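Designed helical repeat protein (Synthetic construct, PDB 5CWQ) is a de novo designed protein of stacked alpha-helices with no known biological function, built as a test of computational repeat-protein design. Local coordinates at residues A[40-45]-A[98-103]; A[161-165]-A[180-184]. One frame throughout, in Å; residues are numbered along the deposited sequence.

How the contacts relate
Both contacts are buried helix-on-helix packing in an all-helical chain, and no hydrogen bond crosses either one. The centre of contact 1 is about 6 Å from the centre of the chain, that of contact 2 about 11 Å. Contact 1 joins helices 33-57 and 90-114 running parallel; contact 2 joins helices 147-171 and 174-201, neighbours in sequence, in antiparallel fashion. They share no helix, yet helix 147-171 of contact 2 also packs against I98 of contact 1. Their centres lie about 18 Å apart. Chemistry follows place: isoleucine, leucine and alanine dominate contact 1, with one arginine at its exposed edge, whereas contact 2 grades from valine and alanine to a leucine and an aspartate that are partly exposed.

Contact 1. Residues A[40-45]-A[98-103]; sequences LIEEAR and IAIALA
I41 and A99 bring helices 33-57 and 90-114 together, with the two short segments nearly parallel at 12° and their axes 8.4 Å apart. The backbones come nearest at this pair, where the CA atoms of I41 and A99 are 4.4 Å apart, consistent with a small A99 pointing toward the facing helix. Its CB fits against the backbone between L40 and I41, touching I41 N and lying 3.9 Å from I41 CG1. The outer arm of I41 runs on past A99 to I98, its CD1 resting 4.0 Å from I98 CG2. An alanine in place of I41 removes both branches, and I98 CG2 would probably lose its partner and the guanidinium of R45 the methyl, CG2, that covers one face. One turn along, A44 also points across, and its CB meets L102 CD2 at 3.6 Å. L102 carries CG anti to the backbone N (chi1 -175°), a torsion that sends CD2 out over the opposing helix. There it lies 3.5 Å from R45 CG, so the aliphatic base of the arginine lies along the exposed edge of the contact, at about a right angle to the leucine, while R45 NH2 hydrogen-bonds a glycerol. L152, A156 and L159 of helix 147-171 touch I98, and E76 of helix 60-86 touches L40. A disulfide, C55 to C113, also ties the two helices. Such parallel packing of helices separated in sequence by an intervening helix fits the stacked-helix architecture of a designed helical repeat protein.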
loop_
_atom_site.group_PDB
_atom_site.type_symbol
_atom_site.label_atom_id
_atom_site.label_comp_id
_atom_site.label_asym_id
_atom_site.label_seq_id
_atom_site.Cartn_x
_atom_site.Cartn_y
_atom_site.Cartn_z
ATOM N N LEU A 40 -1.507 4.934 11.482
ATOM C CA LEU A 40 -1.455 3.553 11.011
ATOM C C LEU A 40 -0.699 3.456 9.688
ATOM O O LEU A 40 -0.052 2.446 9.413
ATOM C CB LEU A 40 -2.869 2.982 10.864
ATOM C CG LEU A 40 -3.627 2.732 12.174
ATOM C CD1 LEU A 40 -5.061 2.309 11.897
ATOM C CD2 LEU A 40 -2.924 1.690 13.037
ATOM N N ILE A 41 -0.782 4.504 8.873
ATOM C CA ILE A 41 0.017 4.581 7.653
ATOM C C ILE A 41 1.497 4.610 8.016
ATOM O O ILE A 41 2.322 3.981 7.353
ATOM C CB ILE A 41 -0.335 5.827 6.808
ATOM C CG1 ILE A 41 -1.755 5.702 6.253
ATOM C CG2 ILE A 41 0.659 6.006 5.651
ATOM C CD1 ILE A 41 -2.279 6.969 5.614
ATOM N N GLU A 42 1.828 5.349 9.068
ATOM C CA GLU A 42 3.209 5.453 9.524
ATOM C C GLU A 42 3.695 4.115 10.072
ATOM O O GLU A 42 4.837 3.722 9.840
ATOM C CB GLU A 42 3.344 6.547 10.585
ATOM C CG GLU A 42 3.044 7.941 10.055
ATOM C CD GLU A 42 2.905 8.974 11.158
ATOM O OE1 GLU A 42 2.310 10.042 10.900
ATOM O OE2 GLU A 42 3.392 8.719 12.280
ATOM N N GLU A 43 2.824 3.418 10.798
ATOM C CA GLU A 43 3.146 2.083 11.287
ATOM C C GLU A 43 3.451 1.154 10.120
ATOM O O GLU A 43 4.446 0.430 10.136
ATOM C CB GLU A 43 1.998 1.514 12.122
ATOM C CG GLU A 43 1.813 2.192 13.466
ATOM C CD GLU A 43 0.753 1.524 14.318
ATOM O OE1 GLU A 43 0.552 0.301 14.168
ATOM O OE2 GLU A 43 0.117 2.222 15.137
ATOM N N ALA A 44 2.594 1.192 9.105
ATOM C CA ALA A 44 2.752 0.355 7.922
ATOM C C ALA A 44 4.068 0.648 7.201
ATOM O O ALA A 44 4.728 -0.267 6.706
ATOM C CB ALA A 44 1.571 0.555 6.979
ATOM N N ARG A 45 4.444 1.923 7.142
ATOM C CA ARG A 45 5.720 2.327 6.553
ATOM C C ARG A 45 6.886 1.705 7.309
ATOM O O ARG A 45 7.829 1.189 6.707
ATOM C CB ARG A 45 5.862 3.850 6.559
ATOM C CG ARG A 45 5.063 4.559 5.482
ATOM C CD ARG A 45 4.978 6.052 5.755
ATOM N NE ARG A 45 4.309 6.773 4.675
ATOM C CZ ARG A 45 3.843 8.014 4.776
ATOM N NH1 ARG A 45 3.961 8.684 5.916
ATOM N NH2 ARG A 45 3.248 8.586 3.738
ATOM N N ILE A 98 -5.101 3.092 2.528
ATOM C CA ILE A 98 -3.678 3.236 2.246
ATOM C C ILE A 98 -2.881 2.424 3.262
ATOM O O ILE A 98 -1.937 1.724 2.899
ATOM C CB ILE A 98 -3.230 4.723 2.274
ATOM C CG1 ILE A 98 -3.853 5.484 1.100
ATOM C CG2 ILE A 98 -1.699 4.846 2.218
ATOM C CD1 ILE A 98 -3.711 7.000 1.198
ATOM N N ALA A 99 -3.267 2.509 4.533
ATOM C CA ALA A 99 -2.588 1.753 5.582
ATOM C C ALA A 99 -2.737 0.255 5.336
ATOM O O ALA A 99 -1.780 -0.508 5.482
ATOM C CB ALA A 99 -3.137 2.123 6.951
ATOM N N ILE A 100 -3.945 -0.151 4.957
ATOM C CA ILE A 100 -4.236 -1.545 4.642
ATOM C C ILE A 100 -3.367 -2.023 3.482
ATOM O O ILE A 100 -2.706 -3.057 3.578
ATOM C CB ILE A 100 -5.738 -1.734 4.300
ATOM C CG1 ILE A 100 -6.577 -1.658 5.579
ATOM C CG2 ILE A 100 -5.994 -3.070 3.596
ATOM C CD1 ILE A 100 -8.084 -1.584 5.346
ATOM N N ALA A 101 -3.363 -1.258 2.395
ATOM C CA ALA A 101 -2.643 -1.644 1.187
ATOM C C ALA A 101 -1.141 -1.745 1.441
ATOM O O ALA A 101 -0.474 -2.651 0.933
ATOM C CB ALA A 101 -2.929 -0.653 0.064
ATOM N N LEU A 102 -0.608 -0.818 2.228
ATOM C CA LEU A 102 0.817 -0.816 2.533
ATOM C C LEU A 102 1.178 -2.007 3.420
ATOM O O LEU A 102 2.253 -2.591 3.285
ATOM C CB LEU A 102 1.222 0.497 3.207
ATOM C CG LEU A 102 2.718 0.706 3.478
ATOM C CD1 LEU A 102 3.564 0.468 2.233
ATOM C CD2 LEU A 102 2.966 2.110 4.011
ATOM N N ALA A 103 0.271 -2.369 4.323
ATOM C CA ALA A 103 0.467 -3.536 5.177
ATOM C C ALA A 103 0.455 -4.815 4.345
ATOM O O ALA A 103 1.245 -5.728 4.588
ATOM C CB ALA A 103 -0.605 -3.593 6.251
#

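Contact 2. Residues A[161-165]-A[180-184]; sequences VLALA and AYEDA. With PO4 (phosphate ion), chain F.
An antiparallel helical hairpin brings V161 against A180 and D183: helices 147-171 and 174-201, joined by a short turn, lie side by side in this helical repeat protein. The short segments make an angle of 156°, with axes 9.2 Å apart. V161 carries much of the contact and forks across the facing helix. Its CG1 is anti to the backbone N (chi1 172°), which lays that methyl 3.4 Å from A180 O, beside the helical bond that this oxygen accepts from A184 N. The same methyl reaches A184 CB at 3.8 Å, while the other branch, CG2, meets D183 CB at 3.6 Å. Nearer the turn, A180 points toward the other helix and sets its CB 3.9 Å from A165 N, with A165 CB and L164 CB also close.

At the more exposed side, L164 and D183 cross obliquely. L164 CD1 lies 4.1 Å from D183 OD2, a loose van der Waals contact of a methyl with a carboxylate oxygen; the other oxygen, OD1, makes a salt bridge to R135 of helix 117-144. That helix also covers L164, through S124, A127 and Q128.

Y181 leaves its helix away from the hairpin partner; its side chain touches R221 and Q225 of helix 204-230, and its ring stacks with H234 of the C-terminal tag. A phosphate ion, probably from the crystallisation liquor, is also hydrogen-bonded to Q225 NE2; its O3, at the ring's edge and near its plane, accepts a 2.8 Å hydrogen bond from Y181 OH.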
loop_
_atom_site.group_PDB
_atom_site.type_symbol
_atom_site.label_atom_id
_atom_site.label_comp_id
_atom_site.label_asym_id
_atom_site.label_seq_id
_atom_site.Cartn_x
_atom_site.Cartn_y
_atom_site.Cartn_z
ATOM N N VAL A 161 -1.778 -2.717 -6.321
ATOM C CA VAL A 161 -1.270 -3.249 -7.579
ATOM C C VAL A 161 0.211 -3.595 -7.432
ATOM O O VAL A 161 0.699 -4.540 -8.048
ATOM C CB VAL A 161 -1.477 -2.249 -8.734
ATOM C CG1 VAL A 161 -0.782 -2.723 -10.005
ATOM C CG2 VAL A 161 -2.961 -2.062 -8.994
ATOM N N LEU A 162 0.915 -2.826 -6.606
ATOM C CA LEU A 162 2.308 -3.120 -6.288
ATOM C C LEU A 162 2.409 -4.475 -5.601
ATOM O O LEU A 162 3.304 -5.268 -5.891
ATOM C CB LEU A 162 2.900 -2.034 -5.387
ATOM C CG LEU A 162 4.059 -1.209 -5.943
ATOM C CD1 LEU A 162 4.502 -0.176 -4.919
ATOM C CD2 LEU A 162 5.232 -2.091 -6.340
ATOM N N ALA A 163 1.485 -4.729 -4.682
ATOM C CA ALA A 163 1.466 -5.982 -3.943
ATOM C C ALA A 163 1.169 -7.147 -4.882
ATOM O O ALA A 163 1.771 -8.216 -4.767
ATOM C CB ALA A 163 0.440 -5.922 -2.818
ATOM N N LEU A 164 0.248 -6.936 -5.816
ATOM C CA LEU A 164 -0.084 -7.964 -6.797
ATOM C C LEU A 164 1.119 -8.266 -7.682
ATOM O O LEU A 164 1.411 -9.426 -7.974
ATOM C CB LEU A 164 -1.272 -7.533 -7.658
ATOM C CG LEU A 164 -2.629 -7.474 -6.951
ATOM C CD1 LEU A 164 -3.673 -6.842 -7.858
ATOM C CD2 LEU A 164 -3.085 -8.861 -6.498
ATOM N N ALA A 165 1.807 -7.212 -8.110
ATOM C CA ALA A 165 3.014 -7.353 -8.916
ATOM C C ALA A 165 4.081 -8.134 -8.156
ATOM O O ALA A 165 4.776 -8.976 -8.726
ATOM C CB ALA A 165 3.544 -5.989 -9.315
ATOM N N ALA A 180 -1.671 -7.385 -13.172
ATOM C CA ALA A 180 -0.996 -6.324 -12.435
ATOM C C ALA A 180 -0.492 -5.248 -13.392
ATOM O O ALA A 180 -0.644 -4.054 -13.133
ATOM C CB ALA A 180 0.158 -6.892 -11.623
ATOM N N TYR A 181 0.104 -5.685 -14.496
ATOM C CA TYR A 181 0.621 -4.774 -15.509
ATOM C C TYR A 181 -0.468 -3.856 -16.054
ATOM O O TYR A 181 -0.276 -2.643 -16.151
ATOM C CB TYR A 181 1.255 -5.562 -16.656
ATOM C CG TYR A 181 1.672 -4.706 -17.831
ATOM C CD1 TYR A 181 2.874 -4.010 -17.817
ATOM C CD2 TYR A 181 0.864 -4.596 -18.955
ATOM C CE1 TYR A 181 3.258 -3.226 -18.890
ATOM C CE2 TYR A 181 1.238 -3.817 -20.031
ATOM C CZ TYR A 181 2.436 -3.134 -19.995
ATOM O OH TYR A 181 2.807 -2.357 -21.071
ATOM N N GLU A 182 -1.608 -4.437 -16.414
ATOM C CA GLU A 182 -2.714 -3.660 -16.961
ATOM C C GLU A 182 -3.316 -2.744 -15.897
ATOM O O GLU A 182 -3.665 -1.600 -16.187
ATOM C CB GLU A 182 -3.786 -4.587 -17.538
ATOM C CG GLU A 182 -3.312 -5.415 -18.729
ATOM C CD GLU A 182 -2.906 -4.563 -19.923
ATOM O OE1 GLU A 182 -3.303 -3.379 -19.981
ATOM O OE2 GLU A 182 -2.187 -5.081 -20.807
ATOM N N ASP A 183 -3.437 -3.250 -14.671
ATOM C CA ASP A 183 -3.895 -2.434 -13.550
ATOM C C ASP A 183 -2.994 -1.219 -13.357
ATOM O O ASP A 183 -3.474 -0.104 -13.161
ATOM C CB ASP A 183 -3.928 -3.245 -12.249
ATOM C CG ASP A 183 -5.000 -4.312 -12.243
ATOM O OD1 ASP A 183 -5.966 -4.213 -13.028
ATOM O OD2 ASP A 183 -4.878 -5.254 -11.432
ATOM N N ALA A 184 -1.685 -1.446 -13.416
ATOM C CA ALA A 184 -0.704 -0.396 -13.158
ATOM C C ALA A 184 -0.760 0.700 -14.220
ATOM O O ALA A 184 -0.626 1.885 -13.906
ATOM C CB ALA A 184 0.698 -0.990 -13.087
HETATM P P PO4 F . 6.287 -0.643 -20.776
HETATM O O1 PO4 F . 7.037 0.644 -21.020
HETATM O O2 PO4 F . 6.944 -1.764 -21.542
HETATM O O3 PO4 F . 4.857 -0.486 -21.236
HETATM O O4 PO4 F . 6.308 -0.962 -19.301
#